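Local coordinates for protein beta-lactamase (Klebsiella pneumoniae, PDB 6HUH) that probably hydrolyses beta-lactam antibiotics to substituted beta-amino acids, as a class D beta-lactamase linked to antibiotic resistance, at residues 57-62 and 123-128; 64-67 and 72-75; 101-106 and 145-150; 163-168 and 220-225. All blocks are in the same frame, centred on the assembly; numbering follows the deposited sequence.

From the N terminus, helix 56-64 supplies the first segment of contact 1, and the chain then folds back on itself in contact 2, a short loop of 64-67 with 72-75 that lies wholly within the longer one ended by 123-128. Before that long loop is closed, 101-106 opens contact 3, which 145-150 completes afterwards, so contacts 1 and 3 cross. These three tie helix 56-64 to the end of helix 115-124, fold the loop after helix 56-64 on itself, and join the start of helix 103-113 to the loop at 145-150. Contact 4 follows in series, joining the end of helix 155-166 to strand 215-225 of the antiparallel sheet. Contact 1 touches each of the others.

Contact 1 (57-62 and 123-128); sequences LALMGY and DRFDYG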
# COMPACT_ATOMS: atom_id res chain seq x y z
N LEU A 57 16.99 -5.44 -6.27
CA LEU A 57 16.89 -4.01 -6.60
C LEU A 57 16.47 -3.17 -5.38
O LEU A 57 17.06 -2.11 -5.14
CB LEU A 57 15.98 -3.76 -7.82
CG LEU A 57 16.53 -4.15 -9.21
CD1 LEU A 57 15.52 -3.86 -10.29
CD2 LEU A 57 17.80 -3.40 -9.55
N ALA A 58 15.49 -3.65 -4.58
CA ALA A 58 15.06 -2.97 -3.34
C ALA A 58 16.24 -2.83 -2.37
O ALA A 58 16.34 -1.80 -1.70
CB ALA A 58 13.93 -3.74 -2.67
N LEU A 59 17.15 -3.83 -2.32
CA LEU A 59 18.33 -3.81 -1.46
C LEU A 59 19.38 -2.81 -1.96
O LEU A 59 19.93 -2.07 -1.15
CB LEU A 59 18.96 -5.20 -1.36
CG LEU A 59 18.14 -6.26 -0.65
CD1 LEU A 59 18.54 -7.63 -1.15
CD2 LEU A 59 18.31 -6.16 0.87
N MET A 60 19.64 -2.81 -3.30
CA MET A 60 20.57 -1.89 -3.97
C MET A 60 20.09 -0.48 -3.69
O MET A 60 20.85 0.33 -3.14
CB MET A 60 20.60 -2.12 -5.50
CG MET A 60 21.19 -3.44 -5.92
SD MET A 60 21.25 -3.59 -7.73
CE MET A 60 21.14 -5.39 -7.90
N GLY A 61 18.82 -0.23 -4.00
CA GLY A 61 18.13 1.04 -3.79
C GLY A 61 18.13 1.57 -2.37
O GLY A 61 18.29 2.77 -2.16
N TYR A 62 17.97 0.70 -1.37
CA TYR A 62 18.04 1.17 0.01
C TYR A 62 19.45 1.31 0.52
O TYR A 62 19.71 2.20 1.31
CB TYR A 62 17.21 0.30 0.95
CG TYR A 62 15.73 0.54 0.81
CD1 TYR A 62 15.14 1.72 1.26
CD2 TYR A 62 14.90 -0.42 0.23
CE1 TYR A 62 13.77 1.94 1.11
CE2 TYR A 62 13.54 -0.20 0.07
CZ TYR A 62 12.98 0.98 0.51
OH TYR A 62 11.63 1.14 0.36
N ASP A 123 27.15 -9.16 -8.56
CA ASP A 123 28.29 -10.04 -8.24
C ASP A 123 28.31 -10.37 -6.73
O ASP A 123 28.32 -11.56 -6.39
CB ASP A 123 29.63 -9.41 -8.64
CG ASP A 123 29.91 -9.26 -10.13
OD1 ASP A 123 28.98 -9.50 -10.93
OD2 ASP A 123 31.06 -8.89 -10.48
N ARG A 124 28.29 -9.33 -5.84
CA ARG A 124 28.35 -9.53 -4.38
C ARG A 124 27.17 -10.30 -3.83
O ARG A 124 27.33 -11.00 -2.83
CB ARG A 124 28.55 -8.22 -3.61
CG ARG A 124 29.96 -8.12 -3.02
CD ARG A 124 30.09 -7.16 -1.85
NE ARG A 124 31.39 -7.30 -1.19
CZ ARG A 124 31.73 -6.71 -0.04
NH1 ARG A 124 30.85 -5.94 0.60
NH2 ARG A 124 32.93 -6.90 0.48
N PHE A 125 26.01 -10.19 -4.52
CA PHE A 125 24.75 -10.90 -4.23
C PHE A 125 24.77 -12.31 -4.84
O PHE A 125 23.90 -13.12 -4.50
CB PHE A 125 23.55 -10.12 -4.79
CG PHE A 125 23.12 -8.89 -4.02
CD1 PHE A 125 23.67 -8.60 -2.77
CD2 PHE A 125 22.14 -8.05 -4.52
CE1 PHE A 125 23.27 -7.47 -2.06
CE2 PHE A 125 21.73 -6.92 -3.80
CZ PHE A 125 22.30 -6.64 -2.58
N ASP A 126 25.74 -12.60 -5.75
CA ASP A 126 25.93 -13.88 -6.45
C ASP A 126 24.65 -14.28 -7.19
O ASP A 126 24.31 -15.47 -7.26
CB ASP A 126 26.39 -14.97 -5.45
CG ASP A 126 27.16 -16.12 -6.04
OD1 ASP A 126 28.03 -15.88 -6.92
OD2 ASP A 126 26.94 -17.28 -5.60
N TYR A 127 23.94 -13.28 -7.72
CA TYR A 127 22.64 -13.46 -8.33
C TYR A 127 22.67 -14.25 -9.65
O TYR A 127 23.01 -13.70 -10.70
CB TYR A 127 21.94 -12.12 -8.49
CG TYR A 127 20.44 -12.24 -8.66
CD1 TYR A 127 19.60 -12.35 -7.55
CD2 TYR A 127 19.85 -12.22 -9.92
CE1 TYR A 127 18.21 -12.46 -7.69
CE2 TYR A 127 18.47 -12.33 -10.08
CZ TYR A 127 17.65 -12.44 -8.96
OH TYR A 127 16.29 -12.54 -9.12
N GLY A 128 22.25 -15.52 -9.57
CA GLY A 128 22.13 -16.44 -10.69
C GLY A 128 23.35 -16.50 -11.60
O GLY A 128 24.46 -16.78 -11.14
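Phe-125 drives the far end of its ring against two consecutive residues of helix 56-64, Leu-59 and Met-60. The atoms that meet them are CE2 and CZ: Leu-59 CB lies 3.8 Å from Phe-125 CZ, and Met-60 CG lies 4.1 Å from Phe-125 CE2. Leu-59 adds a branch, its CD1 being 4.1 Å from Phe-125 CZ. Both helix side chains cross the phenylalanine obliquely. Phe-125 reaches them with CG anti to its carbonyl carbon (chi1 -75°), its CB already directed at the helix. Met-60 CB starts out across the contact; CG, anti to the carbonyl carbon (chi1 -68°), makes the touch, and the extended chain beyond it runs on past the ring. That side chain also packs on Phe-118, Tyr-121 and Val-122 of helix 115-124, while Leu-59 leans on Thr-180. Just past Phe-125, Asp-126 has positive phi and ends the helix in a Schellman motif, after which the chain leads to Tyr-127. All three touching residues are buried, and the packing is plainly apolar. It joins the helix following the predicted nucleophile Ser-51 to the end of helix 115-124, within the helical region of the class D beta-lactamase fold.

Contact 2 (64-67 and 72-75); sequences SGFL and LPAL
Pro-73 is the knob of this contact, packed against the backbone and side chains of Phe-66 and Leu-67. The two segments belong to the loop joining helices 56-64 and 94-99 in the helical region of this penicillin-binding, transpeptidase-type fold, and only four residues separate them. Gly-65, with a positive phi of 104°, is the first residue to leave the helical conformation, and the chain turns there toward Phe-66. The peptide bond before Pro-73 is cis, and the proline CB points toward the other segment: Pro-73 CD sits 3.4 Å from Phe-66 O and 3.7 Å from Leu-67 CA, with Leu-67 CD2 coming obliquely to 3.9 Å from that same Pro-73 CD. The hollow taking the proline is thus made largely of main chain, with one leucine branch at its side. A second fit lies beyond it, where the ring of Phe-66 and the side chain of Leu-75 approach from opposite directions. Phe-66 is able to extend this way because CG stands opposite the backbone N (chi1 -177°). Helix 103-113 backs the group, as Leu-109 and Trp-112 meet Phe-66 while Tyr-105 packs on Leu-67 and Leu-75. Leu-72 turns its end elsewhere and packs on Pro-187 of the second subunit. At the phenylalanine's far end, Leu-75 CD1 lies 3.6 Å from Phe-66 CZ and 4.0 Å from Phe-66 CE2.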
# COMPACT_ATOMS: atom_id res chain seq x y z
N SER A 64 22.24 2.09 -1.29
CA SER A 64 22.87 3.22 -1.95
C SER A 64 22.23 4.55 -1.56
O SER A 64 22.91 5.57 -1.59
CB SER A 64 22.87 3.02 -3.46
OG SER A 64 21.57 2.81 -3.97
N GLY A 65 20.95 4.53 -1.18
CA GLY A 65 20.24 5.73 -0.77
C GLY A 65 19.27 6.29 -1.80
O GLY A 65 18.68 7.35 -1.56
N PHE A 66 19.11 5.59 -2.94
CA PHE A 66 18.17 5.99 -3.98
C PHE A 66 16.75 5.93 -3.43
O PHE A 66 15.95 6.84 -3.69
CB PHE A 66 18.25 5.07 -5.21
CG PHE A 66 17.33 5.56 -6.31
CD1 PHE A 66 17.62 6.71 -7.02
CD2 PHE A 66 16.15 4.90 -6.58
CE1 PHE A 66 16.78 7.17 -8.02
CE2 PHE A 66 15.28 5.38 -7.56
CZ PHE A 66 15.61 6.51 -8.28
N LEU A 67 16.44 4.83 -2.73
CA LEU A 67 15.15 4.61 -2.10
C LEU A 67 15.32 5.03 -0.66
O LEU A 67 16.32 4.68 -0.03
CB LEU A 67 14.72 3.15 -2.22
CG LEU A 67 14.66 2.56 -3.63
CD1 LEU A 67 14.45 1.08 -3.56
CD2 LEU A 67 13.59 3.25 -4.50
N LEU A 72 8.97 7.01 -0.08
CA LEU A 72 9.90 7.85 -0.84
C LEU A 72 11.03 7.11 -1.53
O LEU A 72 11.54 6.12 -0.99
CB LEU A 72 10.44 8.94 0.06
CG LEU A 72 9.42 10.03 0.40
CD1 LEU A 72 9.43 10.32 1.87
CD2 LEU A 72 9.65 11.28 -0.45
N PRO A 73 11.44 7.57 -2.73
CA PRO A 73 10.90 8.71 -3.52
C PRO A 73 9.63 8.39 -4.32
O PRO A 73 9.42 7.26 -4.76
CB PRO A 73 12.06 9.06 -4.42
CG PRO A 73 12.71 7.71 -4.71
CD PRO A 73 12.52 6.88 -3.47
N ALA A 74 8.76 9.38 -4.48
CA ALA A 74 7.54 9.25 -5.28
C ALA A 74 7.88 9.81 -6.66
O ALA A 74 7.78 11.02 -6.91
CB ALA A 74 6.40 10.02 -4.63
N LEU A 75 8.39 8.94 -7.54
CA LEU A 75 8.81 9.38 -8.88
C LEU A 75 7.65 9.46 -9.89
O LEU A 75 6.85 8.53 -9.97
CB LEU A 75 9.97 8.52 -9.42
CG LEU A 75 11.23 8.33 -8.54
CD1 LEU A 75 12.23 7.43 -9.23
CD2 LEU A 75 11.90 9.67 -8.19

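Contact 3 (101-106 and 145-150); sequences SVIWYS and AWLSSS. With SO4 (sulfate ion), chain C.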
# COMPACT_ATOMS: atom_id res chain seq x y z
N SER A 101 4.51 -4.07 -10.03
CA SER A 101 5.73 -4.43 -10.78
C SER A 101 6.05 -3.37 -11.86
O SER A 101 6.09 -3.67 -13.06
CB SER A 101 5.61 -5.82 -11.40
OG SER A 101 5.70 -6.86 -10.43
N VAL A 102 6.22 -2.13 -11.40
CA VAL A 102 6.51 -0.97 -12.24
C VAL A 102 7.95 -1.04 -12.72
O VAL A 102 8.88 -0.80 -11.94
CB VAL A 102 6.16 0.37 -11.55
CG1 VAL A 102 5.97 1.48 -12.57
CG2 VAL A 102 4.92 0.23 -10.67
N ILE A 103 8.13 -1.42 -13.99
CA ILE A 103 9.45 -1.61 -14.58
C ILE A 103 10.19 -0.30 -14.77
O ILE A 103 11.40 -0.29 -14.57
CB ILE A 103 9.42 -2.47 -15.86
CG1 ILE A 103 8.80 -1.73 -17.05
CG2 ILE A 103 8.75 -3.83 -15.61
CD1 ILE A 103 9.05 -2.37 -18.39
N TRP A 104 9.49 0.80 -15.13
CA TRP A 104 10.14 2.09 -15.35
C TRP A 104 10.80 2.65 -14.09
O TRP A 104 11.83 3.31 -14.19
CB TRP A 104 9.23 3.12 -16.03
CG TRP A 104 7.99 3.54 -15.30
CD1 TRP A 104 6.71 3.23 -15.66
CD2 TRP A 104 7.88 4.54 -14.26
NE1 TRP A 104 5.81 3.92 -14.87
CE2 TRP A 104 6.51 4.71 -13.99
CE3 TRP A 104 8.81 5.27 -13.50
CZ2 TRP A 104 6.04 5.55 -12.97
CZ3 TRP A 104 8.35 6.10 -12.50
CH2 TRP A 104 6.98 6.25 -12.25
N TYR A 105 10.25 2.32 -12.91
CA TYR A 105 10.77 2.74 -11.61
C TYR A 105 12.06 1.96 -11.29
O TYR A 105 12.94 2.47 -10.59
CB TYR A 105 9.71 2.54 -10.52
CG TYR A 105 10.02 3.21 -9.21
CD1 TYR A 105 10.74 2.54 -8.22
CD2 TYR A 105 9.54 4.48 -8.91
CE1 TYR A 105 11.02 3.14 -6.99
CE2 TYR A 105 9.78 5.08 -7.68
CZ TYR A 105 10.54 4.41 -6.73
OH TYR A 105 10.82 5.01 -5.52
N SER A 106 12.21 0.75 -11.86
CA SER A 106 13.42 -0.05 -11.67
C SER A 106 14.54 0.51 -12.53
O SER A 106 15.69 0.52 -12.08
CB SER A 106 13.16 -1.50 -12.04
OG SER A 106 12.28 -2.12 -11.11
N ALA A 145 18.20 -6.06 -18.40
CA ALA A 145 18.84 -7.35 -18.10
C ALA A 145 17.90 -8.42 -17.54
O ALA A 145 17.99 -9.58 -17.94
CB ALA A 145 20.03 -7.17 -17.18
N TRP A 146 17.02 -8.03 -16.61
CA TRP A 146 16.06 -8.92 -15.95
C TRP A 146 14.79 -9.13 -16.78
O TRP A 146 14.11 -10.14 -16.61
CB TRP A 146 15.74 -8.41 -14.54
CG TRP A 146 15.11 -7.04 -14.47
CD1 TRP A 146 13.81 -6.76 -14.16
CD2 TRP A 146 15.77 -5.77 -14.63
NE1 TRP A 146 13.61 -5.40 -14.16
CE2 TRP A 146 14.79 -4.77 -14.44
CE3 TRP A 146 17.09 -5.38 -14.93
CZ2 TRP A 146 15.08 -3.41 -14.57
CZ3 TRP A 146 17.37 -4.02 -15.04
CH2 TRP A 146 16.38 -3.06 -14.86
N LEU A 147 14.52 -8.19 -17.70
CA LEU A 147 13.36 -8.20 -18.60
C LEU A 147 13.44 -9.25 -19.75
O LEU A 147 13.47 -8.89 -20.93
CB LEU A 147 13.14 -6.79 -19.16
CG LEU A 147 12.30 -5.88 -18.29
CD1 LEU A 147 13.17 -4.91 -17.54
CD2 LEU A 147 11.31 -5.14 -19.14
N SER A 148 13.44 -10.56 -19.37
CA SER A 148 13.49 -11.73 -20.25
C SER A 148 14.65 -11.67 -21.29
O SER A 148 14.42 -11.76 -22.50
CB SER A 148 12.13 -11.98 -20.92
OG SER A 148 11.13 -12.34 -19.98
N SER A 149 15.91 -11.51 -20.79
CA SER A 149 17.08 -11.42 -21.66
C SER A 149 18.31 -12.18 -21.10
O SER A 149 18.21 -13.39 -20.88
CB SER A 149 17.39 -9.96 -21.98
OG SER A 149 17.79 -9.23 -20.84
N SER A 150 19.46 -11.48 -20.89
CA SER A 150 20.73 -12.00 -20.42
C SER A 150 20.67 -12.69 -19.08
O SER A 150 21.09 -13.84 -18.98
CB SER A 150 21.79 -10.90 -20.39
OG SER A 150 21.44 -9.88 -19.48
S SO4 C . 4.07 -9.53 -12.33
O1 SO4 C . 3.56 -8.50 -13.24
O2 SO4 C . 3.47 -10.83 -12.64
O3 SO4 C . 5.51 -9.63 -12.49
O4 SO4 C . 3.75 -9.16 -10.95
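The active-site pocket of a class D beta-lactamase is walled here by Ile-103 and Ser-106 on one segment and Trp-146 and Leu-147 on the other. Ser-101, Val-102 and Ile-103 occupy the place of the family's Ser-X-Val motif. Ile-103 CD1 meets Leu-147 CD2 at 3.7 Å, the two chains crossing at a slant, and the Ile-103 side chain comes to about 5 Å from that of Ser-51, the predicted nucleophile. Deeper in, Ser-106 CB touches Trp-146 CZ2 at 3.7 Å. Trp-146 CG stands between its backbone N and carbonyl carbon (chi1 62°), and its indole NE1 hydrogen-bonds to OQ2 of the carboxylated lysine at position 54. Ser-106 OG hydrogen-bonds to that same oxygen and to Trp-97 NE1, so two polar groups from opposite segments grip one carbamate oxygen. Leu-147 CD1 rests 3.4 Å above the plane of Trp-146, toward the rim. A sulfate, probably from the crystallisation liquor, accepts a bond from Ser-101 OG to its O4 (3.1 Å), with Thr-198 and Ser-246 also binding it. The contact thus bridges the start of helix 103-113 and the loop between helices 141-144 and 155-166, with Lys-197 NZ of strand 192-201 hydrogen-bonded to Ser-101 OG.

Contact 4 (163-168 and 220-225); sequences GKLVSG and VGWASK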
# COMPACT_ATOMS: atom_id res chain seq x y z
N GLY A 163 18.04 -16.70 1.18
CA GLY A 163 18.61 -17.21 2.43
C GLY A 163 19.73 -16.35 2.99
O GLY A 163 19.92 -16.28 4.20
N LYS A 164 20.48 -15.68 2.10
CA LYS A 164 21.55 -14.78 2.49
C LYS A 164 20.96 -13.45 3.01
O LYS A 164 21.47 -12.90 4.00
CB LYS A 164 22.51 -14.55 1.32
CG LYS A 164 23.46 -15.72 1.05
CD LYS A 164 24.47 -15.40 -0.07
CE LYS A 164 25.43 -16.53 -0.34
NZ LYS A 164 26.44 -16.69 0.75
N LEU A 165 19.89 -12.94 2.35
CA LEU A 165 19.31 -11.68 2.79
C LEU A 165 18.54 -11.89 4.11
O LEU A 165 18.60 -11.01 4.99
CB LEU A 165 18.52 -10.91 1.69
CG LEU A 165 17.00 -11.06 1.47
CD1 LEU A 165 16.21 -10.13 2.40
CD2 LEU A 165 16.64 -10.60 0.06
N VAL A 166 17.91 -13.06 4.30
CA VAL A 166 17.19 -13.37 5.53
C VAL A 166 18.15 -13.69 6.73
O VAL A 166 17.77 -13.49 7.89
CB VAL A 166 16.13 -14.47 5.26
CG1 VAL A 166 16.42 -15.77 6.01
CG2 VAL A 166 14.76 -13.96 5.59
N SER A 167 19.40 -14.14 6.44
CA SER A 167 20.41 -14.50 7.45
C SER A 167 21.40 -13.38 7.81
O SER A 167 22.26 -13.60 8.65
CB SER A 167 21.20 -15.73 7.00
OG SER A 167 20.39 -16.90 6.95
N GLY A 168 21.26 -12.21 7.19
CA GLY A 168 22.15 -11.08 7.41
C GLY A 168 23.49 -11.27 6.71
O GLY A 168 24.47 -10.57 7.02
N VAL A 220 8.25 -16.07 -5.05
CA VAL A 220 9.44 -16.25 -4.22
C VAL A 220 9.35 -15.42 -3.00
O VAL A 220 8.73 -14.36 -3.05
CB VAL A 220 10.76 -15.99 -5.02
CG1 VAL A 220 10.84 -16.91 -6.22
CG2 VAL A 220 10.89 -14.55 -5.46
N GLY A 221 9.91 -15.90 -1.90
CA GLY A 221 9.85 -15.18 -0.63
C GLY A 221 10.09 -16.02 0.59
O GLY A 221 10.56 -17.15 0.50
N TRP A 222 9.80 -15.46 1.74
CA TRP A 222 10.01 -16.15 3.00
C TRP A 222 8.91 -15.86 3.97
O TRP A 222 8.20 -14.88 3.82
CB TRP A 222 11.37 -15.78 3.61
CG TRP A 222 11.47 -14.38 4.15
CD1 TRP A 222 11.29 -13.97 5.44
CD2 TRP A 222 11.80 -13.20 3.40
NE1 TRP A 222 11.50 -12.61 5.54
CE2 TRP A 222 11.80 -12.11 4.30
CE3 TRP A 222 12.08 -12.96 2.03
CZ2 TRP A 222 12.06 -10.80 3.88
CZ3 TRP A 222 12.34 -11.66 1.63
CH2 TRP A 222 12.33 -10.60 2.55
N ALA A 223 8.85 -16.64 5.04
CA ALA A 223 7.89 -16.56 6.12
C ALA A 223 8.66 -16.58 7.44
O ALA A 223 9.56 -17.40 7.62
CB ALA A 223 6.96 -17.74 6.04
N SER A 224 8.31 -15.68 8.37
CA SER A 224 8.99 -15.63 9.66
C SER A 224 8.04 -15.61 10.87
O SER A 224 6.92 -15.11 10.79
CB SER A 224 9.97 -14.47 9.71
OG SER A 224 9.39 -13.21 9.39
N LYS A 225 8.48 -16.18 11.98
CA LYS A 225 7.75 -16.23 13.24
C LYS A 225 8.86 -16.36 14.28
O LYS A 225 9.39 -17.46 14.51
CB LYS A 225 6.77 -17.41 13.30
CG LYS A 225 5.60 -17.17 14.21
CD LYS A 225 4.80 -18.43 14.45
CE LYS A 225 3.64 -18.20 15.39
NZ LYS A 225 2.39 -18.80 14.87
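The last turn of helix 155-166 faces strand 215-225, which passes in extended conformation. The backbones come nearest at Val-166 and Trp-222, whose CA atoms are 8.1 Å apart, a gap spanned by side chains. Gly-168 is the first residue to leave helical angles, at positive phi, in a Schellman motif. Across that gap the indole of Trp-222 is the main surface, and Val-166 lies over one of its faces. Val-166 CG2 sits 3.4 Å from the centroid of the five-membered ring and only 8° off the ring normal, which is the geometry of a CH-pi contact; its nearest ring atoms are Trp-222 CD1 and NE1, each 3.5 Å from Val-166 CG2. The two side chains slide past each other in opposite directions. Trp-222 offers this face with CG set between its backbone N and carbonyl carbon (chi1 71°). This is helix-on-sheet packing against the antiparallel sheet of the transpeptidase-like fold, the strand being bracketed by strands 192-201 and 228-238. From these, His-195 stacks on Trp-222 and Ile-231 packs against it. The Leu-165 and Trp-222 side chains cross at about a right angle, Leu-165 CD1 lying 3.9 Å from Trp-222 CH2 at the six-membered end. The Leu-165 chain starts out across the contact, and its end comes nearer. Back in the helix, Ser-167 OG donates to Gly-163 O at 2.9 Å, with a C=O...donor angle of 164°.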